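Local coordinates for protein globin (Chloroflexus aurantiacus, PDB 5D1V) that binds heme and, as a group II truncated hemoglobin, probably binds and carries oxygen at the heme iron, at residues A[4-9]-A[106-111]; A[17-22]-A[90-95]; A[48-53]-A[59-64]. All coordinates share one frame; numbering follows the deposited sequence.

Contact 1. Residues A[4-9]-A[106-111]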
loop_
_atom_site.group_PDB
_atom_site.type_symbol
_atom_site.label_atom_id
_atom_site.label_comp_id
_atom_site.label_asym_id
_atom_site.label_seq_id
_atom_site.Cartn_x
_atom_site.Cartn_y
_atom_site.Cartn_z
ATOM N N PRO A 4 14.102 -15.583 -20.256
ATOM C CA PRO A 4 14.958 -14.793 -19.354
ATOM C C PRO A 4 14.371 -14.646 -17.946
ATOM O O PRO A 4 13.150 -14.595 -17.774
ATOM C CB PRO A 4 15.035 -13.440 -20.051
ATOM C CG PRO A 4 14.860 -13.782 -21.532
ATOM C CD PRO A 4 13.841 -14.886 -21.529
ATOM N N THR A 5 15.256 -14.599 -16.952
ATOM C CA THR A 5 14.868 -14.477 -15.543
ATOM C C THR A 5 14.364 -13.074 -15.218
ATOM O O THR A 5 14.603 -12.111 -15.966
ATOM C CB THR A 5 16.047 -14.771 -14.611
ATOM O OG1 THR A 5 17.101 -13.856 -14.915
ATOM C CG2 THR A 5 16.540 -16.190 -14.767
ATOM N N ILE A 6 13.664 -12.964 -14.095
ATOM C CA ILE A 6 13.278 -11.667 -13.568
ATOM C C ILE A 6 14.514 -10.790 -13.460
ATOM O O ILE A 6 14.476 -9.623 -13.840
ATOM C CB ILE A 6 12.562 -11.791 -12.188
ATOM C CG1 ILE A 6 11.252 -12.575 -12.312
ATOM C CG2 ILE A 6 12.325 -10.424 -11.600
ATOM C CD1 ILE A 6 10.188 -11.915 -13.136
ATOM N N TYR A 7 15.592 -11.341 -12.893
ATOM C CA TYR A 7 16.865 -10.632 -12.767
ATOM C C TYR A 7 17.251 -9.918 -14.066
ATOM O O TYR A 7 17.561 -8.718 -14.059
ATOM C CB TYR A 7 17.954 -11.621 -12.356
ATOM C CG TYR A 7 19.336 -11.056 -12.221
ATOM C CD1 TYR A 7 19.750 -10.458 -11.033
ATOM C CD2 TYR A 7 20.247 -11.146 -13.269
ATOM C CE1 TYR A 7 21.022 -9.947 -10.900
ATOM C CE2 TYR A 7 21.532 -10.642 -13.141
ATOM C CZ TYR A 7 21.906 -10.037 -11.951
ATOM O OH TYR A 7 23.176 -9.545 -11.763
ATOM N N GLU A 8 17.246 -10.660 -15.171
ATOM C CA GLU A 8 17.583 -10.101 -16.490
ATOM C C GLU A 8 16.567 -9.052 -16.894
ATOM O O GLU A 8 16.926 -7.983 -17.385
ATOM C CB GLU A 8 17.626 -11.196 -17.563
ATOM C CG GLU A 8 18.569 -12.366 -17.291
ATOM C CD GLU A 8 18.405 -13.508 -18.311
ATOM O OE1 GLU A 8 18.750 -13.292 -19.496
ATOM O OE2 GLU A 8 17.927 -14.609 -17.931
ATOM N N GLN A 9 15.290 -9.366 -16.685
ATOM C CA GLN A 9 14.201 -8.503 -17.148
ATOM C C GLN A 9 14.262 -7.107 -16.557
ATOM O O GLN A 9 13.897 -6.137 -17.201
ATOM C CB GLN A 9 12.858 -9.106 -16.801
ATOM C CG GLN A 9 12.449 -10.285 -17.671
ATOM C CD GLN A 9 11.267 -11.026 -17.085
ATOM O OE1 GLN A 9 11.341 -12.231 -16.840
ATOM N NE2 GLN A 9 10.173 -10.307 -16.837
ATOM N N ARG A 106 7.838 -6.366 -11.812
ATOM C CA ARG A 106 7.591 -5.744 -10.511
ATOM C C ARG A 106 6.494 -6.461 -9.739
ATOM O O ARG A 106 6.582 -6.624 -8.513
ATOM C CB ARG A 106 7.199 -4.274 -10.654
ATOM C CG ARG A 106 7.049 -3.553 -9.302
ATOM C CD ARG A 106 6.140 -2.312 -9.403
ATOM N NE ARG A 106 6.764 -1.224 -10.158
ATOM C CZ ARG A 106 6.365 0.049 -10.129
ATOM N NH1 ARG A 106 5.332 0.427 -9.374
ATOM N NH2 ARG A 106 7.007 0.953 -10.857
ATOM N N SER A 107 5.440 -6.876 -10.439
ATOM C CA SER A 107 4.327 -7.573 -9.789
ATOM C C SER A 107 4.755 -8.914 -9.215
ATOM O O SER A 107 4.314 -9.299 -8.137
ATOM C CB SER A 107 3.176 -7.804 -10.758
ATOM O OG SER A 107 2.463 -6.603 -11.033
ATOM N N VAL A 108 5.604 -9.622 -9.950
ATOM C CA VAL A 108 6.113 -10.929 -9.484
ATOM C C VAL A 108 6.884 -10.730 -8.181
ATOM O O VAL A 108 6.708 -11.476 -7.223
ATOM C CB VAL A 108 7.011 -11.631 -10.545
ATOM C CG1 VAL A 108 7.603 -12.930 -9.975
ATOM C CG2 VAL A 108 6.225 -11.926 -11.850
ATOM N N MET A 109 7.744 -9.718 -8.158
ATOM C CA MET A 109 8.542 -9.391 -6.990
ATOM C C MET A 109 7.641 -9.016 -5.803
ATOM O O MET A 109 7.847 -9.513 -4.699
ATOM C CB MET A 109 9.507 -8.257 -7.306
ATOM C CG MET A 109 10.497 -8.644 -8.344
ATOM S SD MET A 109 11.658 -7.338 -8.812
ATOM C CE MET A 109 12.821 -7.507 -7.496
ATOM N N GLU A 110 6.633 -8.188 -6.049
ATOM C CA GLU A 110 5.643 -7.832 -5.025
ATOM C C GLU A 110 4.933 -9.071 -4.483
ATOM O O GLU A 110 4.785 -9.265 -3.258
ATOM C CB GLU A 110 4.612 -6.844 -5.588
ATOM C CG GLU A 110 3.346 -6.765 -4.699
ATOM C CD GLU A 110 2.509 -5.534 -4.978
ATOM O OE1 GLU A 110 2.878 -4.789 -5.897
ATOM O OE2 GLU A 110 1.475 -5.345 -4.298
ATOM N N ASN A 111 4.542 -9.959 -5.382
ATOM C CA ASN A 111 3.821 -11.151 -4.959
ATOM C C ASN A 111 4.716 -11.965 -4.020
ATOM O O ASN A 111 4.282 -12.444 -2.976
ATOM C CB ASN A 111 3.406 -12.016 -6.146
ATOM C CG ASN A 111 2.457 -11.314 -7.126
ATOM O OD1 ASN A 111 1.760 -10.347 -6.775
ATOM N ND2 ASN A 111 2.369 -11.845 -8.340
#
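Ile6 meets Val108 and Met109 through purely apolar contacts, each of its two branches taking one partner. CD1, at the end of the longer branch, lies 4.1 Å from Val108 CB and almost as near to Val108 CG2, the two side chains meeting at a slant. The other branch turns to the neighbouring residue: Ile6 CG2 is 4.1 Å from Met109 CG, and here the two side chains run past one another head to tail. In Ile6, chi1 (-63°) sets CG2 opposite the backbone N, toward Met109, and chi2 (-66°) then directs CD1 to Val108. The short N-terminal helix 6-9 is thereby laid against helix 105-119 of the truncated globin fold, with the Met109 side chain about 10 Å from the heme. Val108 sits at the surface, whereas Met109 is buried and continues inward to Phe16, Ile19 and Leu96. Phe56 touches both Ile6 and Met109. The capping hydrogen bonds lie within 4-9, where Thr5 and Glu8 form a capping box at the start of the helix. Glu8 N donates to Thr5 OG1 (3.2 Å), and Thr5 N returns a bond to Glu8 OE2 (2.8 Å), reaching that oxygen from above the carboxylate plane, 53° out of it.

Contact 2. Residues A[17-22]-A[90-95]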
loop_
_atom_site.group_PDB
_atom_site.type_symbol
_atom_site.label_atom_id
_atom_site.label_comp_id
_atom_site.label_asym_id
_atom_site.label_seq_id
_atom_site.Cartn_x
_atom_site.Cartn_y
_atom_site.Cartn_z
ATOM N N ARG A 17 20.880 -2.976 -6.802
ATOM C CA ARG A 17 21.638 -2.034 -5.973
ATOM C C ARG A 17 20.736 -0.835 -5.668
ATOM O O ARG A 17 20.657 -0.391 -4.506
ATOM C CB ARG A 17 22.933 -1.592 -6.655
ATOM C CG ARG A 17 24.055 -2.615 -6.576
ATOM C CD ARG A 17 25.349 -2.046 -7.145
ATOM N NE ARG A 17 26.424 -3.040 -7.237
ATOM C CZ ARG A 17 27.256 -3.346 -6.249
ATOM N NH1 ARG A 17 27.155 -2.732 -5.082
ATOM N NH2 ARG A 17 28.200 -4.272 -6.423
ATOM N N ARG A 18 20.024 -0.351 -6.690
ATOM C CA ARG A 18 19.097 0.785 -6.509
ATOM C C ARG A 18 17.977 0.420 -5.510
ATOM O O ARG A 18 17.649 1.217 -4.618
ATOM C CB ARG A 18 18.467 1.242 -7.835
ATOM C CG ARG A 18 19.477 1.738 -8.876
ATOM C CD ARG A 18 18.824 2.606 -9.957
ATOM N NE ARG A 18 17.747 1.920 -10.659
ATOM C CZ ARG A 18 17.925 1.075 -11.661
ATOM N NH1 ARG A 18 19.147 0.795 -12.100
ATOM N NH2 ARG A 18 16.875 0.511 -12.234
ATOM N N ILE A 19 17.395 -0.764 -5.679
ATOM C CA ILE A 19 16.320 -1.235 -4.812
ATOM C C ILE A 19 16.797 -1.241 -3.363
ATOM O O ILE A 19 16.135 -0.704 -2.492
ATOM C CB ILE A 19 15.843 -2.637 -5.238
ATOM C CG1 ILE A 19 15.090 -2.577 -6.571
ATOM C CG2 ILE A 19 14.916 -3.221 -4.206
ATOM C CD1 ILE A 19 14.803 -3.954 -7.182
ATOM N N VAL A 20 17.940 -1.868 -3.110
ATOM C CA VAL A 20 18.389 -2.103 -1.730
ATOM C C VAL A 20 18.847 -0.791 -1.100
ATOM O O VAL A 20 18.615 -0.580 0.085
ATOM C CB VAL A 20 19.503 -3.173 -1.679
ATOM C CG1 VAL A 20 20.081 -3.283 -0.290
ATOM C CG2 VAL A 20 18.961 -4.520 -2.126
ATOM N N ASP A 21 19.472 0.091 -1.878
ATOM C CA ASP A 21 19.848 1.409 -1.364
ATOM C C ASP A 21 18.601 2.152 -0.844
ATOM O O ASP A 21 18.626 2.768 0.218
ATOM C CB ASP A 21 20.534 2.284 -2.428
ATOM C CG ASP A 21 21.994 1.898 -2.698
ATOM O OD1 ASP A 21 22.550 0.995 -2.043
ATOM O OD2 ASP A 21 22.586 2.537 -3.580
ATOM N N ILE A 22 17.523 2.115 -1.606
ATOM C CA ILE A 22 16.335 2.889 -1.267
ATOM C C ILE A 22 15.678 2.257 -0.037
ATOM O O ILE A 22 15.229 2.940 0.895
ATOM C CB ILE A 22 15.395 2.968 -2.468
ATOM C CG1 ILE A 22 16.019 3.853 -3.545
ATOM C CG2 ILE A 22 14.046 3.568 -2.070
ATOM C CD1 ILE A 22 15.309 3.734 -4.898
ATOM N N GLU A 90 6.038 -2.015 3.491
ATOM C CA GLU A 90 5.896 -0.623 3.053
ATOM C C GLU A 90 7.161 -0.157 2.328
ATOM O O GLU A 90 7.108 0.415 1.220
ATOM C CB GLU A 90 5.609 0.302 4.243
ATOM C CG GLU A 90 5.569 1.775 3.866
ATOM C CD GLU A 90 5.367 2.715 5.038
ATOM O OE1 GLU A 90 4.882 2.268 6.102
ATOM O OE2 GLU A 90 5.639 3.925 4.870
ATOM N N HIS A 91 8.303 -0.390 2.960
ATOM C CA HIS A 91 9.533 0.155 2.429
ATOM C C HIS A 91 10.019 -0.617 1.222
ATOM O O HIS A 91 10.564 -0.019 0.300
ATOM C CB HIS A 91 10.591 0.202 3.520
ATOM C CG HIS A 91 10.204 1.089 4.658
ATOM N ND1 HIS A 91 9.635 2.329 4.467
ATOM C CD2 HIS A 91 10.296 0.919 5.996
ATOM C CE1 HIS A 91 9.384 2.879 5.638
ATOM N NE2 HIS A 91 9.773 2.043 6.581
ATOM N N MET A 92 9.800 -1.932 1.188
ATOM C CA MET A 92 10.270 -2.682 0.028
ATOM C C MET A 92 9.376 -2.397 -1.155
ATOM O O MET A 92 9.839 -2.279 -2.298
ATOM C CB MET A 92 10.324 -4.195 0.268
ATOM C CG MET A 92 10.944 -4.956 -0.947
ATOM S SD MET A 92 12.671 -4.485 -1.295
ATOM C CE MET A 92 13.530 -5.288 0.039
ATOM N N LEU A 93 8.078 -2.293 -0.932
ATOM C CA LEU A 93 7.241 -1.944 -2.068
ATOM C C LEU A 93 7.583 -0.551 -2.606
ATOM O O LEU A 93 7.601 -0.338 -3.821
ATOM C CB LEU A 93 5.768 -2.043 -1.680
ATOM C CG LEU A 93 5.389 -3.475 -1.319
ATOM C CD1 LEU A 93 3.884 -3.558 -1.056
ATOM C CD2 LEU A 93 5.804 -4.494 -2.358
ATOM N N ALA A 94 7.850 0.401 -1.720
ATOM C CA ALA A 94 8.242 1.733 -2.168
ATOM C C ALA A 94 9.542 1.666 -2.952
ATOM O O ALA A 94 9.701 2.347 -3.970
ATOM C CB ALA A 94 8.377 2.682 -0.983
ATOM N N ALA A 95 10.476 0.840 -2.497
ATOM C CA ALA A 95 11.771 0.743 -3.163
ATOM C C ALA A 95 11.609 0.219 -4.608
ATOM O O ALA A 95 12.266 0.727 -5.515
ATOM C CB ALA A 95 12.713 -0.141 -2.361
#
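Ala95 packs between Ile19 and Ile22, where two long helices of the truncated globin fold, 13-28 and 82-98, pass in roughly opposite directions, obliquely. The axes of the two short segments run at 142° to each other and approach to 8.8 Å. The small methyl side chain permits close backbone approach: CA of Ile19 and CA of Ala95 are 5.2 Å apart, and Ala95 CB rests 3.5 Å from Ile19 O. Ile22 comes in with its CG2 branch, 3.8 Å from Ala95 CA and 4.0 Å from Ala95 CB. One turn away along 82-98, Met92 leaves its backbone pointing off from the partner helix, yet the bend at chi2 (62°) brings SD back toward it, and chi3 (74°) then turns CE. Its side chain crosses that of Ile19 at roughly a right angle. Farther out, Phe23 packs on both Met92 and Ala95, while Phe113 of helix 105-119 adds to the cover of Met92, whose side chain is about 6 Å from the heme. At the end of 90-95 remote from Ile19, Glu90 forms salt bridges with Arg32 and with Arg83 of the second subunit. Back at the helix crossing, Met92 SD lies 3.9 Å from Ile19 CG2.

Contact 3. Residues A[48-53]-A[59-64]. With HEM (protoporphyrin IX containing Fe), chain C.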
loop_
_atom_site.group_PDB
_atom_site.type_symbol
_atom_site.label_atom_id
_atom_site.label_comp_id
_atom_site.label_asym_id
_atom_site.label_seq_id
_atom_site.Cartn_x
_atom_site.Cartn_y
_atom_site.Cartn_z
ATOM N N GLN A 48 21.564 -8.936 1.805
ATOM C CA GLN A 48 20.209 -8.877 1.293
ATOM C C GLN A 48 20.209 -8.669 -0.233
ATOM O O GLN A 48 19.430 -9.313 -0.950
ATOM C CB GLN A 48 19.413 -7.776 1.952
ATOM C CG GLN A 48 17.928 -7.907 1.580
ATOM C CD GLN A 48 17.149 -6.699 1.917
ATOM O OE1 GLN A 48 17.537 -5.589 1.563
ATOM N NE2 GLN A 48 16.030 -6.891 2.612
ATOM N N ARG A 49 21.046 -7.757 -0.730
ATOM C CA ARG A 49 21.168 -7.541 -2.175
ATOM C C ARG A 49 21.514 -8.843 -2.898
ATOM O O ARG A 49 20.853 -9.189 -3.880
ATOM C CB ARG A 49 22.210 -6.480 -2.515
ATOM C CG ARG A 49 22.330 -6.232 -4.031
ATOM C CD ARG A 49 23.340 -5.181 -4.380
ATOM N NE ARG A 49 24.574 -5.314 -3.604
ATOM C CZ ARG A 49 25.659 -5.977 -3.990
ATOM N NH1 ARG A 49 25.725 -6.580 -5.181
ATOM N NH2 ARG A 49 26.696 -6.019 -3.174
ATOM N N LEU A 50 22.519 -9.577 -2.402
ATOM C CA LEU A 50 22.946 -10.800 -3.069
ATOM C C LEU A 50 21.827 -11.845 -3.054
ATOM O O LEU A 50 21.626 -12.564 -4.038
ATOM C CB LEU A 50 24.193 -11.367 -2.419
ATOM C CG LEU A 50 25.412 -10.433 -2.520
ATOM C CD1 LEU A 50 26.592 -11.031 -1.764
ATOM C CD2 LEU A 50 25.812 -10.119 -3.951
ATOM N N PHE A 51 21.083 -11.912 -1.955
ATOM C CA PHE A 51 19.963 -12.827 -1.886
ATOM C C PHE A 51 18.929 -12.509 -2.959
ATOM O O PHE A 51 18.488 -13.399 -3.680
ATOM C CB PHE A 51 19.252 -12.801 -0.536
ATOM C CG PHE A 51 17.958 -13.554 -0.578
ATOM C CD1 PHE A 51 17.953 -14.939 -0.697
ATOM C CD2 PHE A 51 16.746 -12.879 -0.643
ATOM C CE1 PHE A 51 16.758 -15.642 -0.802
ATOM C CE2 PHE A 51 15.549 -13.558 -0.755
ATOM C CZ PHE A 51 15.547 -14.959 -0.838
ATOM N N LEU A 52 18.524 -11.243 -3.047
ATOM C CA LEU A 52 17.515 -10.873 -4.022
ATOM C C LEU A 52 18.001 -11.193 -5.432
ATOM O O LEU A 52 17.256 -11.738 -6.262
ATOM C CB LEU A 52 17.156 -9.396 -3.900
ATOM C CG LEU A 52 16.486 -9.037 -2.567
ATOM C CD1 LEU A 52 16.374 -7.510 -2.419
ATOM C CD2 LEU A 52 15.124 -9.702 -2.425
ATOM N N MET A 53 19.254 -10.861 -5.698
ATOM C CA MET A 53 19.836 -11.128 -7.011
ATOM C C MET A 53 19.729 -12.608 -7.363
ATOM O O MET A 53 19.340 -12.982 -8.475
ATOM C CB MET A 53 21.311 -10.691 -7.047
ATOM C CG MET A 53 21.479 -9.178 -7.023
ATOM S SD MET A 53 23.185 -8.677 -6.751
ATOM C CE MET A 53 23.994 -9.514 -8.088
ATOM N N PRO A 59 23.242 -14.111 -10.270
ATOM C CA PRO A 59 24.383 -14.854 -9.731
ATOM C C PRO A 59 24.076 -15.573 -8.423
ATOM O O PRO A 59 23.240 -15.097 -7.642
ATOM C CB PRO A 59 25.436 -13.771 -9.493
ATOM C CG PRO A 59 25.080 -12.649 -10.411
ATOM C CD PRO A 59 23.568 -12.684 -10.483
ATOM N N ARG A 60 24.784 -16.682 -8.192
ATOM C CA ARG A 60 24.636 -17.489 -6.979
ATOM C C ARG A 60 25.626 -17.068 -5.914
ATOM O O ARG A 60 26.029 -17.876 -5.070
ATOM C CB ARG A 60 24.866 -18.963 -7.263
ATOM C CG ARG A 60 24.173 -19.515 -8.477
ATOM C CD ARG A 60 22.728 -19.728 -8.242
ATOM N NE ARG A 60 22.473 -20.512 -7.041
ATOM C CZ ARG A 60 21.256 -20.751 -6.565
ATOM N NH1 ARG A 60 20.189 -20.295 -7.208
ATOM N NH2 ARG A 60 21.113 -21.446 -5.451
ATOM N N THR A 61 26.041 -15.809 -5.963
ATOM C CA THR A 61 27.032 -15.308 -5.018
ATOM C C THR A 61 26.538 -15.435 -3.561
ATOM O O THR A 61 27.303 -15.757 -2.643
ATOM C CB THR A 61 27.379 -13.847 -5.344
ATOM O OG1 THR A 61 27.670 -13.746 -6.738
ATOM C CG2 THR A 61 28.571 -13.374 -4.570
ATOM N N TYR A 62 25.244 -15.216 -3.352
ATOM C CA TYR A 62 24.695 -15.330 -2.022
ATOM C C TYR A 62 25.034 -16.700 -1.413
ATOM O O TYR A 62 25.556 -16.788 -0.289
ATOM C CB TYR A 62 23.169 -15.125 -2.013
ATOM C CG TYR A 62 22.629 -15.273 -0.611
ATOM C CD1 TYR A 62 22.640 -14.213 0.288
ATOM C CD2 TYR A 62 22.143 -16.493 -0.177
ATOM C CE1 TYR A 62 22.176 -14.376 1.565
ATOM C CE2 TYR A 62 21.668 -16.659 1.089
ATOM C CZ TYR A 62 21.696 -15.615 1.963
ATOM O OH TYR A 62 21.232 -15.819 3.248
ATOM N N SER A 63 24.684 -17.758 -2.139
ATOM C CA SER A 63 24.918 -19.129 -1.680
ATOM C C SER A 63 26.399 -19.407 -1.417
ATOM O O SER A 63 26.741 -20.156 -0.497
ATOM C CB SER A 63 24.380 -20.140 -2.703
ATOM O OG SER A 63 25.233 -20.242 -3.839
ATOM N N GLU A 64 27.275 -18.826 -2.228
ATOM C CA GLU A 64 28.706 -19.014 -2.057
ATOM C C GLU A 64 29.171 -18.399 -0.749
ATOM O O GLU A 64 30.118 -18.899 -0.121
ATOM C CB GLU A 64 29.458 -18.409 -3.246
ATOM C CG GLU A 64 29.296 -19.225 -4.515
ATOM C CD GLU A 64 29.613 -18.440 -5.776
ATOM O OE1 GLU A 64 30.162 -17.321 -5.660
ATOM O OE2 GLU A 64 29.287 -18.946 -6.877
HETATM C CHA HEM C . 18.324 -10.045 7.241
HETATM C CHB HEM C . 15.426 -10.951 3.450
HETATM C CHC HEM C . 11.561 -9.724 6.163
HETATM C CHD HEM C . 14.630 -7.790 9.382
HETATM C C1A HEM C . 17.879 -10.442 6.007
HETATM C C2A HEM C . 18.677 -11.085 4.977
HETATM C C3A HEM C . 17.872 -11.343 3.937
HETATM C C4A HEM C . 16.531 -10.870 4.277
HETATM C CMA HEM C . 18.177 -12.003 2.557
HETATM C CAA HEM C . 20.181 -11.411 5.120
HETATM C CBA HEM C . 20.277 -12.914 5.426
HETATM C CGA HEM C . 21.720 -13.247 5.762
HETATM O O1A HEM C . 22.218 -12.814 6.828
HETATM O O2A HEM C . 22.377 -13.960 4.975
HETATM C C1B HEM C . 14.120 -10.714 3.857
HETATM C C2B HEM C . 12.921 -10.954 3.086
HETATM C C3B HEM C . 11.868 -10.623 3.867
HETATM C C4B HEM C . 12.360 -10.143 5.117
HETATM C CMB HEM C . 12.909 -11.497 1.637
HETATM C CAB HEM C . 10.348 -10.652 3.592
HETATM C CBB HEM C . 9.928 -10.749 2.330
HETATM C C1C HEM C . 12.036 -9.064 7.270
HETATM C C2C HEM C . 11.239 -8.419 8.302
HETATM C C3C HEM C . 12.130 -7.900 9.186
HETATM C C4C HEM C . 13.474 -8.166 8.735
HETATM C CMC HEM C . 9.683 -8.416 8.332
HETATM C CAC HEM C . 11.832 -7.071 10.435
HETATM C CBC HEM C . 10.706 -6.368 10.379
HETATM C C1D HEM C . 15.893 -8.278 9.130
HETATM C C2D HEM C . 17.085 -8.085 9.948
HETATM C C3D HEM C . 18.105 -8.730 9.351
HETATM C C4D HEM C . 17.586 -9.331 8.139
HETATM C CMD HEM C . 17.126 -7.302 11.269
HETATM C CAD HEM C . 19.565 -8.829 9.822
HETATM C CBD HEM C . 20.354 -7.743 9.105
HETATM C CGD HEM C . 21.809 -7.783 9.466
HETATM O O1D HEM C . 22.497 -6.768 9.187
HETATM O O2D HEM C . 22.271 -8.808 10.040
HETATM N NA HEM C . 16.571 -10.345 5.546
HETATM N NB HEM C . 13.740 -10.228 5.091
HETATM N NC HEM C . 13.372 -8.912 7.591
HETATM N ND HEM C . 16.250 -9.041 8.050
HETATM FE FE HEM C . 14.974 -9.586 6.576
HETATM O O HOH W 1 23.848 -13.716 -5.341
HETATM O O HOH W 2 15.357 -7.672 5.651
#
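Tyr62 and Phe51 both carry CG anti to the backbone N (chi1 179° and 169°), which swings the tyrosine ring over the backbone of helix 42-55 and brings the two rings together beside the heme. In the truncated (group II) globin fold this is the edge of the heme pocket, by one propionate, where helix 42-55 packs on the start of helix 61-66. The edge of Phe51 faces the ring of Tyr62 in a T-shaped pair, with centroids 5.7 Å apart and planes at 75°. Phe51 CB also makes a CH-pi contact over the tyrosine face, offset toward the rim, 4.1 Å from the centroid. Phe51 also packs on the heme: its CB lies 3.4 Å from the methyl CMA. Nearer the backbones, Leu50 CB packs on Tyr62 CB, and Leu50 CD1 reaches Thr61 CG2. Near the connection between the two segments, the bent chain of Met53 sets CE against CD and CG of Pro59, and Tyr7 packs on both residues. A water bridges the backbones: it donates to Leu50 O and to Pro59 O, and accepts from Tyr62 N (2.9 Å), joining the helix to the turn before 61-66 where the two backbones do not bond directly. A second water binds the iron at 2.2 Å. Arg66 provides another hydrogen bond to the heme, and His47, predicted to be a distal residue, lies close to Tyr62. At the far end of the tyrosine, OH donates to heme propionate oxygen O2A over 2.8 Å, the oxygen lying near the plane of the ring at its edge.

In the fold
From the N terminus, helix 6-9 is joined at once by contact 1 to helix 105-119, closing a loop around most of the chain. Within that loop, contact 2 ties the next helix, 13-28, to helix 82-98; within that again, contact 3 closes the short turn from helix 42-55 to helix 61-66. The three are therefore nested and none crosses another. They also touch in space. Met109 of contact 1 packs on Ile19 of contact 2, Tyr7 of 4-9 rests on Pro59 of contact 3, and Val20 of 17-22 leans on Gln48 and Arg49 of 48-53. Met92 reaches Gln48, linking contact 2 to the heme side of contact 3.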